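Long-range contacts in dihydroorotase (Saccharomyces cerevisiae S288C, PDB 6L0A), which catalyses the reversible zinc-dependent interconversion of N-carbamoyl-L-aspartate and dihydroorotate, the third step of de novo pyrimidine biosynthesis: residues L327-Q332 against L355-R360; L209-L214 against I284-Q289; I5-T10 against G302-F307. One frame throughout, in Å; residues are numbered along the deposited sequence.

In the fold
Helix 283-293 touches all three contacts. Contact 2 packs one of its flanks on the loop after barrel strand 205-209, and is the contact nearest the active site: the Thr-210 side chain lies about 8 Å from a zinc ion and from the bound malate. Contact 1, in the small antiparallel sheet, has its centre 13 Å from that of contact 2; Ser-356 N probably donates to Gln-289 OE1, 2.8 Å away. Contact 3 joins the same sheet to the next helix, 300-312, and meets helix 283-293 where Leu-7 CD1 lies 3.6 Å from Ile-284 CG2; its centre is 13 Å from that of contact 2 and 16 Å from that of contact 1.

Contact 1. Residues L327-Q332 against L355-R360; sequences LFKKEQ and LSWSVR
Trp-357 is gripped between Leu-327 and Lys-329 where two short antiparallel ladders of the small sheet beside the barrel are parted by loops: Phe-328 with Ser-358 is a hydrogen-bonded pair of one, Gln-332 with Leu-355 of the other, and the register shifts by one between them. Lys-329 CD stands over the centre of the indole's six-membered ring, 3.6 Å from its centroid, a CH-pi contact. Against the opposite face, toward the rim, Leu-327 CD2 comes within 3.5 Å of Trp-357 CE3. With its CG opposite the backbone N (chi1 -175°) and a bend at chi2, Lys-329 lays its methylenes on the ring, and NZ reaches Glu-292 in a salt bridge. Without the indole, as with an alanine here, Leu-327 and Lys-329 would probably face each other across a gap and Glu-292 would lose a weak partner, Trp-357 NE1. The Phe-328 ring has Ser-358 CB over one face, 3.9 Å from the centroid, and Arg-360 NH1 over the other. The guanidinium is turned 50° from the ring, a long and at most weak cation-pi pair; Arg-360 is salt-bridged to Glu-4. Gln-332 NE2 donates in its amide plane to a lone pair of Trp-357 O at 2.8 Å (166° at the hydrogen).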
ATOM      1  N   LEU C 327      28.213  -0.404 -20.580  1.00 23.17           N
ATOM      2  CA  LEU C 327      26.934  -1.081 -20.725  1.00 25.94           C
ATOM      3  C   LEU C 327      26.926  -1.832 -22.051  1.00 30.36           C
ATOM      4  O   LEU C 327      27.199  -1.239 -23.098  1.00 32.20           O
ATOM      5  CB  LEU C 327      25.794  -0.069 -20.676  1.00 34.44           C
ATOM      6  CG  LEU C 327      24.388  -0.596 -20.414  1.00 35.17           C
ATOM      7  CD1 LEU C 327      24.162  -0.789 -18.922  1.00 27.62           C
ATOM      8  CD2 LEU C 327      23.393   0.378 -20.996  1.00 33.25           C
ATOM      9  N   PHE C 328      26.624  -3.128 -22.015  1.00 33.93           N
ATOM     10  CA  PHE C 328      26.575  -3.900 -23.253  1.00 36.31           C
ATOM     11  C   PHE C 328      25.306  -4.739 -23.319  1.00 35.75           C
ATOM     12  O   PHE C 328      24.835  -5.257 -22.300  1.00 37.28           O
ATOM     13  CB  PHE C 328      27.828  -4.781 -23.433  1.00 35.91           C
ATOM     14  CG  PHE C 328      28.016  -5.833 -22.374  1.00 35.92           C
ATOM     15  CD1 PHE C 328      28.456  -5.497 -21.106  1.00 33.47           C
ATOM     16  CD2 PHE C 328      27.797  -7.168 -22.666  1.00 34.43           C
ATOM     17  CE1 PHE C 328      28.647  -6.470 -20.139  1.00 31.10           C
ATOM     18  CE2 PHE C 328      27.985  -8.140 -21.701  1.00 31.37           C
ATOM     19  CZ  PHE C 328      28.412  -7.791 -20.440  1.00 31.70           C
ATOM     20  N   LYS C 329      24.772  -4.870 -24.538  1.00 39.10           N
ATOM     21  CA  LYS C 329      23.418  -5.368 -24.797  1.00 35.46           C
ATOM     22  C   LYS C 329      23.394  -6.899 -24.756  1.00 38.90           C
ATOM     23  O   LYS C 329      23.183  -7.588 -25.757  1.00 47.24           O
ATOM     24  CB  LYS C 329      22.922  -4.828 -26.134  1.00 42.48           C
ATOM     25  CG  LYS C 329      21.473  -5.155 -26.511  1.00 40.70           C
ATOM     26  CD  LYS C 329      20.466  -4.362 -25.700  1.00 36.63           C
ATOM     27  CE  LYS C 329      19.046  -4.544 -26.246  1.00 40.85           C
ATOM     28  NZ  LYS C 329      18.744  -3.641 -27.390  1.00 43.54           N
ATOM     29  N   LYS C 330      23.628  -7.433 -23.559  1.00 33.70           N
ATOM     30  CA  LYS C 330      23.507  -8.862 -23.285  1.00 38.81           C
ATOM     31  C   LYS C 330      22.341  -9.055 -22.321  1.00 40.83           C
ATOM     32  O   LYS C 330      22.414  -8.649 -21.155  1.00 37.81           O
ATOM     33  CB  LYS C 330      24.797  -9.435 -22.705  1.00 35.38           C
ATOM     34  CG  LYS C 330      24.625 -10.809 -22.060  1.00 39.27           C
ATOM     35  CD  LYS C 330      24.704 -11.940 -23.080  1.00 45.24           C
ATOM     36  CE  LYS C 330      24.099 -13.235 -22.534  1.00 44.30           C
ATOM     37  NZ  LYS C 330      22.721 -13.484 -23.059  1.00 50.20           N
ATOM     38  N   GLU C 331      21.269  -9.666 -22.817  1.00 36.82           N
ATOM     39  CA  GLU C 331      20.097  -9.943 -21.997  1.00 35.94           C
ATOM     40  C   GLU C 331      20.460 -10.839 -20.815  1.00 38.10           C
ATOM     41  O   GLU C 331      21.297 -11.738 -20.931  1.00 37.28           O
ATOM     42  CB  GLU C 331      19.027 -10.595 -22.875  1.00 38.25           C
ATOM     43  CG  GLU C 331      17.725 -10.949 -22.202  1.00 37.00           C
ATOM     44  CD  GLU C 331      16.799 -11.692 -23.147  1.00 44.55           C
ATOM     45  OE1 GLU C 331      16.068 -11.019 -23.906  1.00 36.83           O
ATOM     46  OE2 GLU C 331      16.819 -12.945 -23.147  1.00 47.35           O
ATOM     47  N   GLN C 332      19.846 -10.575 -19.657  1.00 33.31           N
ATOM     48  CA  GLN C 332      20.110 -11.359 -18.458  1.00 32.05           C
ATOM     49  C   GLN C 332      18.847 -11.439 -17.610  1.00 30.43           C
ATOM     50  O   GLN C 332      17.901 -10.668 -17.794  1.00 33.74           O
ATOM     51  CB  GLN C 332      21.254 -10.768 -17.630  1.00 31.34           C
ATOM     52  CG  GLN C 332      20.975  -9.354 -17.137  1.00 32.30           C
ATOM     53  CD  GLN C 332      22.086  -8.811 -16.261  1.00 31.58           C
ATOM     54  OE1 GLN C 332      22.578  -9.498 -15.362  1.00 29.24           O
ATOM     55  NE2 GLN C 332      22.495  -7.571 -16.527  1.00 31.62           N
ATOM     56  N   LEU C 355      16.340  -8.308 -18.192  1.00 32.13           N
ATOM     57  CA  LEU C 355      16.946  -7.007 -18.450  1.00 33.78           C
ATOM     58  C   LEU C 355      17.690  -7.081 -19.775  1.00 29.27           C
ATOM     59  O   LEU C 355      18.407  -8.052 -20.029  1.00 30.20           O
ATOM     60  CB  LEU C 355      17.900  -6.603 -17.320  1.00 32.12           C
ATOM     61  CG  LEU C 355      17.270  -6.281 -15.959  1.00 27.23           C
ATOM     62  CD1 LEU C 355      18.342  -5.918 -14.955  1.00 24.89           C
ATOM     63  CD2 LEU C 355      16.284  -5.148 -16.116  1.00 29.66           C
ATOM     64  N   SER C 356      17.515  -6.062 -20.619  1.00 30.95           N
ATOM     65  CA  SER C 356      18.109  -6.083 -21.955  1.00 32.20           C
ATOM     66  C   SER C 356      19.613  -5.822 -21.947  1.00 34.74           C
ATOM     67  O   SER C 356      20.289  -6.150 -22.931  1.00 32.44           O
ATOM     68  CB  SER C 356      17.425  -5.045 -22.853  1.00 35.40           C
ATOM     69  OG  SER C 356      16.144  -5.485 -23.280  1.00 37.63           O
ATOM     70  N   TRP C 357      20.151  -5.246 -20.874  1.00 31.34           N
ATOM     71  CA  TRP C 357      21.541  -4.818 -20.827  1.00 32.57           C
ATOM     72  C   TRP C 357      22.282  -5.458 -19.662  1.00 30.29           C
ATOM     73  O   TRP C 357      21.688  -5.876 -18.666  1.00 35.75           O
ATOM     74  CB  TRP C 357      21.642  -3.301 -20.700  1.00 29.42           C
ATOM     75  CG  TRP C 357      21.029  -2.572 -21.823  1.00 31.46           C
ATOM     76  CD1 TRP C 357      19.720  -2.240 -21.963  1.00 28.27           C
ATOM     77  CD2 TRP C 357      21.702  -2.071 -22.979  1.00 32.58           C
ATOM     78  NE1 TRP C 357      19.530  -1.554 -23.136  1.00 36.30           N
ATOM     79  CE2 TRP C 357      20.734  -1.438 -23.780  1.00 37.87           C
ATOM     80  CE3 TRP C 357      23.031  -2.097 -23.416  1.00 32.20           C
ATOM     81  CZ2 TRP C 357      21.051  -0.838 -24.999  1.00 38.69           C
ATOM     82  CZ3 TRP C 357      23.345  -1.497 -24.624  1.00 34.34           C
ATOM     83  CH2 TRP C 357      22.362  -0.873 -25.398  1.00 32.47           C
ATOM     84  N   SER C 358      23.603  -5.517 -19.805  1.00 31.89           N
ATOM     85  CA  SER C 358      24.515  -5.965 -18.764  1.00 26.66           C
ATOM     86  C   SER C 358      25.597  -4.901 -18.611  1.00 27.93           C
ATOM     87  O   SER C 358      25.700  -3.983 -19.427  1.00 30.85           O
ATOM     88  CB  SER C 358      25.131  -7.332 -19.098  1.00 35.96           C
ATOM     89  OG  SER C 358      24.128  -8.262 -19.488  1.00 33.91           O
ATOM     90  N   VAL C 359      26.408  -5.013 -17.564  1.00 27.70           N
ATOM     91  CA  VAL C 359      27.436  -4.008 -17.299  1.00 29.31           C
ATOM     92  C   VAL C 359      28.746  -4.705 -16.953  1.00 28.40           C
ATOM     93  O   VAL C 359      28.760  -5.723 -16.253  1.00 31.69           O
ATOM     94  CB  VAL C 359      27.010  -3.019 -16.182  1.00 27.27           C
ATOM     95  CG1 VAL C 359      26.897  -3.716 -14.836  1.00 23.72           C
ATOM     96  CG2 VAL C 359      27.983  -1.837 -16.102  1.00 26.14           C
ATOM     97  N   ARG C 360      29.843  -4.161 -17.478  1.00 27.14           N
ATOM     98  CA  ARG C 360      31.196  -4.607 -17.179  1.00 32.35           C
ATOM     99  C   ARG C 360      32.084  -3.374 -17.054  1.00 28.44           C
ATOM    100  O   ARG C 360      31.652  -2.245 -17.315  1.00 28.15           O
ATOM    101  CB  ARG C 360      31.724  -5.557 -18.262  1.00 32.43           C
ATOM    102  CG  ARG C 360      31.950  -4.880 -19.606  1.00 29.58           C
ATOM    103  CD  ARG C 360      32.798  -5.748 -20.537  1.00 39.28           C
ATOM    104  NE  ARG C 360      33.357  -4.965 -21.637  1.00 41.97           N
ATOM    105  CZ  ARG C 360      32.770  -4.822 -22.819  1.00 42.88           C
ATOM    106  NH1 ARG C 360      31.610  -5.419 -23.057  1.00 46.47           N
ATOM    107  NH2 ARG C 360      33.336  -4.084 -23.767  1.00 44.02           N
TER
HETATM  108  O   HOH W   1      25.104  -6.682 -15.357  1.00 31.85           O

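Contact 2. Residues L209-L214 against I284-Q289; sequences LTAHHL and IPYIAQ
The loop following barrel strand 205-209 meets helix 283-293 through Ala-211 and Ile-287, a small apolar junction of the amidohydrolase TIM barrel with no hydrogen bond across it. Ile-287 CD1 makes most of the contact: it lies 3.6 Å from Ala-211 CA and 3.8 Å from Ala-211 CB, and Leu-214 CD1 approaches the same methyl at 3.9 Å. Two torsions together carry CD1 out from the helix to the loop, chi1 (-60°), which sets Ile-287 CG1 opposite the carbonyl carbon, and chi2 (-63°). One residue earlier, Tyr-286 comes closest with its CB, 3.9 Å from Ala-211 CB; its ring runs on to Phe-349, with OH bonded to Phe-349 O and the two rings edge-to-face. Inside the loop, Thr-210 OG1 accepts from His-213 N at 2.9 Å (160° at the hydrogen) and also pairs with His-213 ND1 at 2.8 Å, either atom being a possible donor. Those two bonds tie the His-213 backbone and ring to one hydroxyl, while His-213 NE2 is bonded to Pro-231 O. The Thr-210 side chain is about 4 Å from those of His-180 and Asp-258, both zinc ligands. The loop thus shows an ST motif, consistent with a second-shell place beside the binuclear zinc site.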
ATOM      1  N   LEU C 209      16.509  10.473  -8.542  1.00 13.00           N
ATOM      2  CA  LEU C 209      15.460   9.527  -8.894  1.00 12.37           C
ATOM      3  C   LEU C 209      16.016   8.121  -8.761  1.00 11.48           C
ATOM      4  O   LEU C 209      17.151   7.855  -9.164  1.00 13.00           O
ATOM      5  CB  LEU C 209      14.942   9.772 -10.314  1.00 11.89           C
ATOM      6  CG  LEU C 209      14.340  11.171 -10.519  1.00 16.91           C
ATOM      7  CD1 LEU C 209      14.120  11.434 -12.005  1.00 15.94           C
ATOM      8  CD2 LEU C 209      13.028  11.324  -9.744  1.00 14.62           C
ATOM      9  N   THR C 210      15.229   7.233  -8.162  1.00 11.14           N
ATOM     10  CA  THR C 210      15.640   5.861  -7.950  1.00  8.51           C
ATOM     11  C   THR C 210      15.354   5.034  -9.192  1.00 11.03           C
ATOM     12  O   THR C 210      14.659   5.468 -10.112  1.00 15.74           O
ATOM     13  CB  THR C 210      14.887   5.233  -6.786  1.00 11.31           C
ATOM     14  OG1 THR C 210      13.513   5.074  -7.170  1.00 10.89           O
ATOM     15  CG2 THR C 210      14.984   6.105  -5.537  1.00 10.53           C
ATOM     16  N   ALA C 211      15.883   3.818  -9.193  1.00 13.72           N
ATOM     17  CA  ALA C 211      15.494   2.859 -10.220  1.00 16.82           C
ATOM     18  C   ALA C 211      14.050   2.417 -10.028  1.00 14.91           C
ATOM     19  O   ALA C 211      13.269   2.378 -10.984  1.00 13.71           O
ATOM     20  CB  ALA C 211      16.430   1.653 -10.197  1.00 15.20           C
ATOM     21  N   HIS C 212      13.663   2.102  -8.790  1.00 13.26           N
ATOM     22  CA  HIS C 212      12.378   1.422  -8.618  1.00 12.74           C
ATOM     23  C   HIS C 212      11.193   2.366  -8.805  1.00 15.26           C
ATOM     24  O   HIS C 212      10.115   1.921  -9.213  1.00 10.65           O
ATOM     25  CB  HIS C 212      12.314   0.709  -7.266  1.00 14.13           C
ATOM     26  CG  HIS C 212      12.737   1.543  -6.094  1.00 14.22           C
ATOM     27  ND1 HIS C 212      14.061   1.775  -5.781  1.00 13.76           N
ATOM     28  CD2 HIS C 212      12.010   2.151  -5.128  1.00 14.86           C
ATOM     29  CE1 HIS C 212      14.129   2.509  -4.682  1.00 13.93           C
ATOM     30  NE2 HIS C 212      12.898   2.741  -4.260  1.00 13.68           N
ATOM     31  N   HIS C 213      11.362   3.662  -8.550  1.00 12.65           N
ATOM     32  CA  HIS C 213      10.249   4.570  -8.799  1.00 11.00           C
ATOM     33  C   HIS C 213      10.035   4.851 -10.283  1.00 11.59           C
ATOM     34  O   HIS C 213       9.021   5.457 -10.628  1.00 12.33           O
ATOM     35  CB  HIS C 213      10.455   5.877  -8.034  1.00 10.26           C
ATOM     36  CG  HIS C 213      10.293   5.730  -6.547  1.00 12.39           C
ATOM     37  ND1 HIS C 213      11.341   5.856  -5.656  1.00 12.92           N
ATOM     38  CD2 HIS C 213       9.192   5.462  -5.798  1.00 13.51           C
ATOM     39  CE1 HIS C 213      10.893   5.666  -4.424  1.00 10.75           C
ATOM     40  NE2 HIS C 213       9.591   5.434  -4.483  1.00 10.96           N
ATOM     41  N   LEU C 214      10.970   4.455 -11.154  1.00 11.17           N
ATOM     42  CA  LEU C 214      10.752   4.530 -12.595  1.00 13.41           C
ATOM     43  C   LEU C 214       9.925   3.361 -13.108  1.00 16.19           C
ATOM     44  O   LEU C 214       9.496   3.387 -14.269  1.00 18.55           O
ATOM     45  CB  LEU C 214      12.092   4.576 -13.331  1.00 15.07           C
ATOM     46  CG  LEU C 214      13.030   5.714 -12.909  1.00 18.68           C
ATOM     47  CD1 LEU C 214      14.269   5.754 -13.801  1.00 16.58           C
ATOM     48  CD2 LEU C 214      12.301   7.058 -12.927  1.00 17.77           C
ATOM     49  N   ILE C 284      22.672  -0.135 -12.655  1.00 16.49           N
ATOM     50  CA  ILE C 284      22.715   0.532 -13.952  1.00 16.00           C
ATOM     51  C   ILE C 284      21.875  -0.217 -14.987  1.00 15.98           C
ATOM     52  O   ILE C 284      21.141   0.433 -15.747  1.00 18.06           O
ATOM     53  CB  ILE C 284      24.165   0.724 -14.430  1.00 18.30           C
ATOM     54  CG1 ILE C 284      24.929   1.584 -13.418  1.00 17.23           C
ATOM     55  CG2 ILE C 284      24.170   1.407 -15.789  1.00 20.55           C
ATOM     56  CD1 ILE C 284      24.388   3.004 -13.307  1.00 20.46           C
ATOM     57  N   PRO C 285      21.937  -1.554 -15.071  1.00 16.99           N
ATOM     58  CA  PRO C 285      21.000  -2.266 -15.968  1.00 20.00           C
ATOM     59  C   PRO C 285      19.525  -1.918 -15.767  1.00 20.45           C
ATOM     60  O   PRO C 285      18.796  -1.838 -16.766  1.00 21.07           O
ATOM     61  CB  PRO C 285      21.282  -3.740 -15.659  1.00 21.73           C
ATOM     62  CG  PRO C 285      22.716  -3.763 -15.236  1.00 25.53           C
ATOM     63  CD  PRO C 285      22.925  -2.479 -14.476  1.00 19.17           C
ATOM     64  N   TYR C 286      19.057  -1.700 -14.525  1.00 19.12           N
ATOM     65  CA  TYR C 286      17.671  -1.265 -14.326  1.00 16.58           C
ATOM     66  C   TYR C 286      17.408   0.050 -15.043  1.00 15.61           C
ATOM     67  O   TYR C 286      16.396   0.213 -15.736  1.00 17.27           O
ATOM     68  CB  TYR C 286      17.347  -1.079 -12.833  1.00 17.42           C
ATOM     69  CG  TYR C 286      17.319  -2.308 -11.958  1.00 14.69           C
ATOM     70  CD1 TYR C 286      16.518  -3.403 -12.273  1.00 18.99           C
ATOM     71  CD2 TYR C 286      18.061  -2.353 -10.789  1.00 17.08           C
ATOM     72  CE1 TYR C 286      16.489  -4.514 -11.457  1.00 17.41           C
ATOM     73  CE2 TYR C 286      18.039  -3.454  -9.959  1.00 17.60           C
ATOM     74  CZ  TYR C 286      17.247  -4.538 -10.302  1.00 14.95           C
ATOM     75  OH  TYR C 286      17.235  -5.623  -9.480  1.00 15.94           O
ATOM     76  N   ILE C 287      18.293   1.027 -14.842  1.00 15.88           N
ATOM     77  CA  ILE C 287      18.092   2.341 -15.434  1.00 16.78           C
ATOM     78  C   ILE C 287      18.156   2.255 -16.957  1.00 16.58           C
ATOM     79  O   ILE C 287      17.397   2.924 -17.669  1.00 16.96           O
ATOM     80  CB  ILE C 287      19.130   3.326 -14.871  1.00 15.48           C
ATOM     81  CG1 ILE C 287      18.985   3.425 -13.346  1.00 15.22           C
ATOM     82  CG2 ILE C 287      18.962   4.678 -15.516  1.00 17.08           C
ATOM     83  CD1 ILE C 287      17.643   3.990 -12.909  1.00 16.28           C
ATOM     84  N   ALA C 288      19.073   1.437 -17.472  1.00 19.27           N
ATOM     85  CA  ALA C 288      19.199   1.271 -18.914  1.00 22.85           C
ATOM     86  C   ALA C 288      17.909   0.728 -19.511  1.00 19.20           C
ATOM     87  O   ALA C 288      17.515   1.114 -20.618  1.00 24.50           O
ATOM     88  CB  ALA C 288      20.371   0.346 -19.226  1.00 21.06           C
ATOM     89  N   GLN C 289      17.221  -0.147 -18.777  1.00 22.92           N
ATOM     90  CA  GLN C 289      15.932  -0.646 -19.243  1.00 20.80           C
ATOM     91  C   GLN C 289      14.973   0.502 -19.521  1.00 26.43           C
ATOM     92  O   GLN C 289      14.294   0.529 -20.558  1.00 24.51           O
ATOM     93  CB  GLN C 289      15.344  -1.608 -18.209  1.00 23.91           C
ATOM     94  CG  GLN C 289      14.250  -2.521 -18.757  1.00 24.74           C
ATOM     95  CD  GLN C 289      14.748  -3.367 -19.908  1.00 33.68           C
ATOM     96  OE1 GLN C 289      15.816  -3.983 -19.824  1.00 30.11           O
ATOM     97  NE2 GLN C 289      13.979  -3.404 -20.995  1.00 40.66           N
TER

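Contact 3. Residues I5-T10 against G302-F307; sequences IDLGLT and GFVSDF
Leu-7, Thr-10 and Ser-305 join the edge strand 4-8 of the small antiparallel sheet to helix 300-312. Both elements depart from regularity here: a classic bulge sets two residues, Leu-7 and Gly-8, against the single Ala-325, and the helix widens into a pi-type turn at 302-306, with Phe-307 N bonded to Gly-302 O at 3.0 Å.

The apolar part centres on Val-304. Its CG2 lies 4.2 Å from Leu-7 CD2 and equally far from Thr-10 CG2, so that one methyl meets two side chains, one from the bulge, Leu-7, and one from just past it, Thr-10. These are loose van der Waals contacts, but they belong to a larger core: Leu-7 and Val-304 both also touch Ile-284 of helix 283-293, and Val-304 reaches Phe-255 of a barrel strand.

Among the polar contacts, Thr-10 CA approaches Val-304 O at 3.3 Å as a CA-H...O contact, with an angle of 129° at the hydrogen. The hydroxyl of Thr-10 is engaged elsewhere, hydrogen-bonded to Gly-34 O and weakly to Ser-36 N, which ties this residue to the neighbouring loop. Gly-8 N makes a weak bond back to Asp-6 OD1, and the phi of Gly-8 is positive (69°), a value glycine reaches easily.

Ser-305 supplies the hydroxyl facing the strand. Its OG stands opposite the backbone N (chi1 -177°), which swings it toward the carbonyl of Leu-9. The hydroxyl can act as donor there, although the modelled separation of 2.4 Å between Ser-305 OG and Leu-9 O is too short for the exact geometry to be trusted. The methylene also packs beside a second strand carbonyl, with Ser-305 CB 3.6 Å from Leu-7 O.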
ATOM      1  N   ILE C   5      27.616   0.943 -24.637  1.00 29.95           N
ATOM      2  CA  ILE C   5      27.602   2.352 -24.266  1.00 29.33           C
ATOM      3  C   ILE C   5      28.640   2.565 -23.175  1.00 25.09           C
ATOM      4  O   ILE C   5      28.651   1.845 -22.169  1.00 30.68           O
ATOM      5  CB  ILE C   5      26.213   2.823 -23.788  1.00 27.44           C
ATOM      6  CG1 ILE C   5      25.142   2.518 -24.842  1.00 30.05           C
ATOM      7  CG2 ILE C   5      26.247   4.306 -23.460  1.00 28.84           C
ATOM      8  CD1 ILE C   5      23.785   3.120 -24.523  1.00 34.25           C
ATOM      9  N   ASP C   6      29.527   3.528 -23.389  1.00 23.27           N
ATOM     10  CA  ASP C   6      30.591   3.847 -22.448  1.00 29.13           C
ATOM     11  C   ASP C   6      30.029   4.878 -21.484  1.00 26.20           C
ATOM     12  O   ASP C   6      29.875   6.053 -21.834  1.00 25.93           O
ATOM     13  CB  ASP C   6      31.824   4.369 -23.186  1.00 31.43           C
ATOM     14  CG  ASP C   6      33.038   4.519 -22.283  1.00 36.20           C
ATOM     15  OD1 ASP C   6      32.873   4.767 -21.065  1.00 29.91           O
ATOM     16  OD2 ASP C   6      34.169   4.399 -22.803  1.00 36.11           O
ATOM     17  N   LEU C   7      29.705   4.436 -20.275  1.00 25.35           N
ATOM     18  CA  LEU C   7      29.118   5.323 -19.281  1.00 24.43           C
ATOM     19  C   LEU C   7      30.164   5.989 -18.395  1.00 27.73           C
ATOM     20  O   LEU C   7      29.814   6.864 -17.591  1.00 26.69           O
ATOM     21  CB  LEU C   7      28.112   4.549 -18.424  1.00 23.97           C
ATOM     22  CG  LEU C   7      26.880   4.056 -19.195  1.00 21.71           C
ATOM     23  CD1 LEU C   7      25.991   3.178 -18.323  1.00 25.35           C
ATOM     24  CD2 LEU C   7      26.085   5.224 -19.758  1.00 23.37           C
ATOM     25  N   GLY C   8      31.430   5.595 -18.513  1.00 25.47           N
ATOM     26  CA  GLY C   8      32.478   6.279 -17.772  1.00 22.69           C
ATOM     27  C   GLY C   8      32.396   6.027 -16.279  1.00 24.04           C
ATOM     28  O   GLY C   8      32.195   4.895 -15.813  1.00 20.36           O
ATOM     29  N   LEU C   9      32.589   7.101 -15.510  1.00 21.82           N
ATOM     30  CA  LEU C   9      32.588   7.021 -14.048  1.00 19.19           C
ATOM     31  C   LEU C   9      31.153   7.243 -13.581  1.00 17.70           C
ATOM     32  O   LEU C   9      30.705   8.369 -13.390  1.00 21.26           O
ATOM     33  CB  LEU C   9      33.541   8.047 -13.446  1.00 19.81           C
ATOM     34  CG  LEU C   9      34.966   7.995 -13.994  1.00 22.77           C
ATOM     35  CD1 LEU C   9      35.783   9.179 -13.505  1.00 26.72           C
ATOM     36  CD2 LEU C   9      35.626   6.673 -13.623  1.00 21.31           C
ATOM     37  N   THR C  10      30.427   6.151 -13.417  1.00 18.79           N
ATOM     38  CA  THR C  10      29.034   6.193 -12.994  1.00 17.54           C
ATOM     39  C   THR C  10      28.930   6.516 -11.505  1.00 16.46           C
ATOM     40  O   THR C  10      29.780   6.114 -10.706  1.00 14.96           O
ATOM     41  CB  THR C  10      28.379   4.843 -13.259  1.00 15.88           C
ATOM     42  OG1 THR C  10      29.236   3.815 -12.758  1.00 14.67           O
ATOM     43  CG2 THR C  10      28.170   4.627 -14.753  1.00 19.54           C
ATOM     44  N   GLY C 302      24.360  11.203 -18.939  1.00 20.00           N
ATOM     45  CA  GLY C 302      24.118  12.361 -18.099  1.00 23.98           C
ATOM     46  C   GLY C 302      23.443  11.986 -16.794  1.00 20.39           C
ATOM     47  O   GLY C 302      23.843  12.449 -15.722  1.00 18.82           O
ATOM     48  N   PHE C 303      22.452  11.093 -16.865  1.00 20.53           N
ATOM     49  CA  PHE C 303      21.642  10.780 -15.690  1.00 17.82           C
ATOM     50  C   PHE C 303      22.416   9.952 -14.669  1.00 16.71           C
ATOM     51  O   PHE C 303      22.238  10.142 -13.461  1.00 18.33           O
ATOM     52  CB  PHE C 303      20.364  10.053 -16.115  1.00 17.65           C
ATOM     53  CG  PHE C 303      19.487   9.644 -14.959  1.00 15.88           C
ATOM     54  CD1 PHE C 303      18.757  10.590 -14.259  1.00 17.53           C
ATOM     55  CD2 PHE C 303      19.394   8.323 -14.584  1.00 15.37           C
ATOM     56  CE1 PHE C 303      17.953  10.217 -13.176  1.00 15.29           C
ATOM     57  CE2 PHE C 303      18.585   7.935 -13.516  1.00 16.69           C
ATOM     58  CZ  PHE C 303      17.869   8.891 -12.814  1.00 15.33           C
ATOM     59  N   VAL C 304      23.284   9.042 -15.122  1.00 15.16           N
ATOM     60  CA  VAL C 304      24.004   8.143 -14.226  1.00 13.59           C
ATOM     61  C   VAL C 304      25.476   8.495 -14.075  1.00 18.45           C
ATOM     62  O   VAL C 304      26.206   7.739 -13.420  1.00 20.15           O
ATOM     63  CB  VAL C 304      23.866   6.670 -14.651  1.00 19.81           C
ATOM     64  CG1 VAL C 304      22.388   6.254 -14.710  1.00 15.08           C
ATOM     65  CG2 VAL C 304      24.555   6.428 -15.995  1.00 19.01           C
ATOM     66  N   SER C 305      25.946   9.597 -14.661  1.00 17.21           N
ATOM     67  CA  SER C 305      27.340   9.961 -14.434  1.00 21.28           C
ATOM     68  C   SER C 305      27.566  11.467 -14.426  1.00 20.82           C
ATOM     69  O   SER C 305      27.988  12.013 -13.406  1.00 19.88           O
ATOM     70  CB  SER C 305      28.257   9.310 -15.474  1.00 23.65           C
ATOM     71  OG  SER C 305      29.616   9.616 -15.188  1.00 24.38           O
ATOM     72  N   ASP C 306      27.285  12.150 -15.542  1.00 22.67           N
ATOM     73  CA  ASP C 306      27.691  13.550 -15.683  1.00 24.54           C
ATOM     74  C   ASP C 306      27.109  14.430 -14.579  1.00 21.16           C
ATOM     75  O   ASP C 306      27.835  15.203 -13.938  1.00 20.75           O
ATOM     76  CB  ASP C 306      27.265  14.098 -17.052  1.00 23.09           C
ATOM     77  CG  ASP C 306      27.857  13.322 -18.216  1.00 29.57           C
ATOM     78  OD1 ASP C 306      28.765  12.490 -18.005  1.00 27.17           O
ATOM     79  OD2 ASP C 306      27.388  13.547 -19.352  1.00 30.28           O
ATOM     80  N   PHE C 307      25.793  14.348 -14.360  1.00 19.30           N
ATOM     81  CA  PHE C 307      25.120  15.355 -13.543  1.00 17.83           C
ATOM     82  C   PHE C 307      25.437  15.181 -12.063  1.00 15.61           C
ATOM     83  O   PHE C 307      25.586  16.173 -11.339  1.00 19.52           O
ATOM     84  CB  PHE C 307      23.611  15.306 -13.791  1.00 22.59           C
ATOM     85  CG  PHE C 307      23.225  15.673 -15.203  1.00 25.67           C
ATOM     86  CD1 PHE C 307      23.941  16.642 -15.901  1.00 28.06           C
ATOM     87  CD2 PHE C 307      22.167  15.041 -15.837  1.00 24.17           C
ATOM     88  CE1 PHE C 307      23.588  16.985 -17.204  1.00 28.73           C
ATOM     89  CE2 PHE C 307      21.818  15.374 -17.131  1.00 28.80           C
ATOM     90  CZ  PHE C 307      22.528  16.348 -17.816  1.00 28.58           C
TER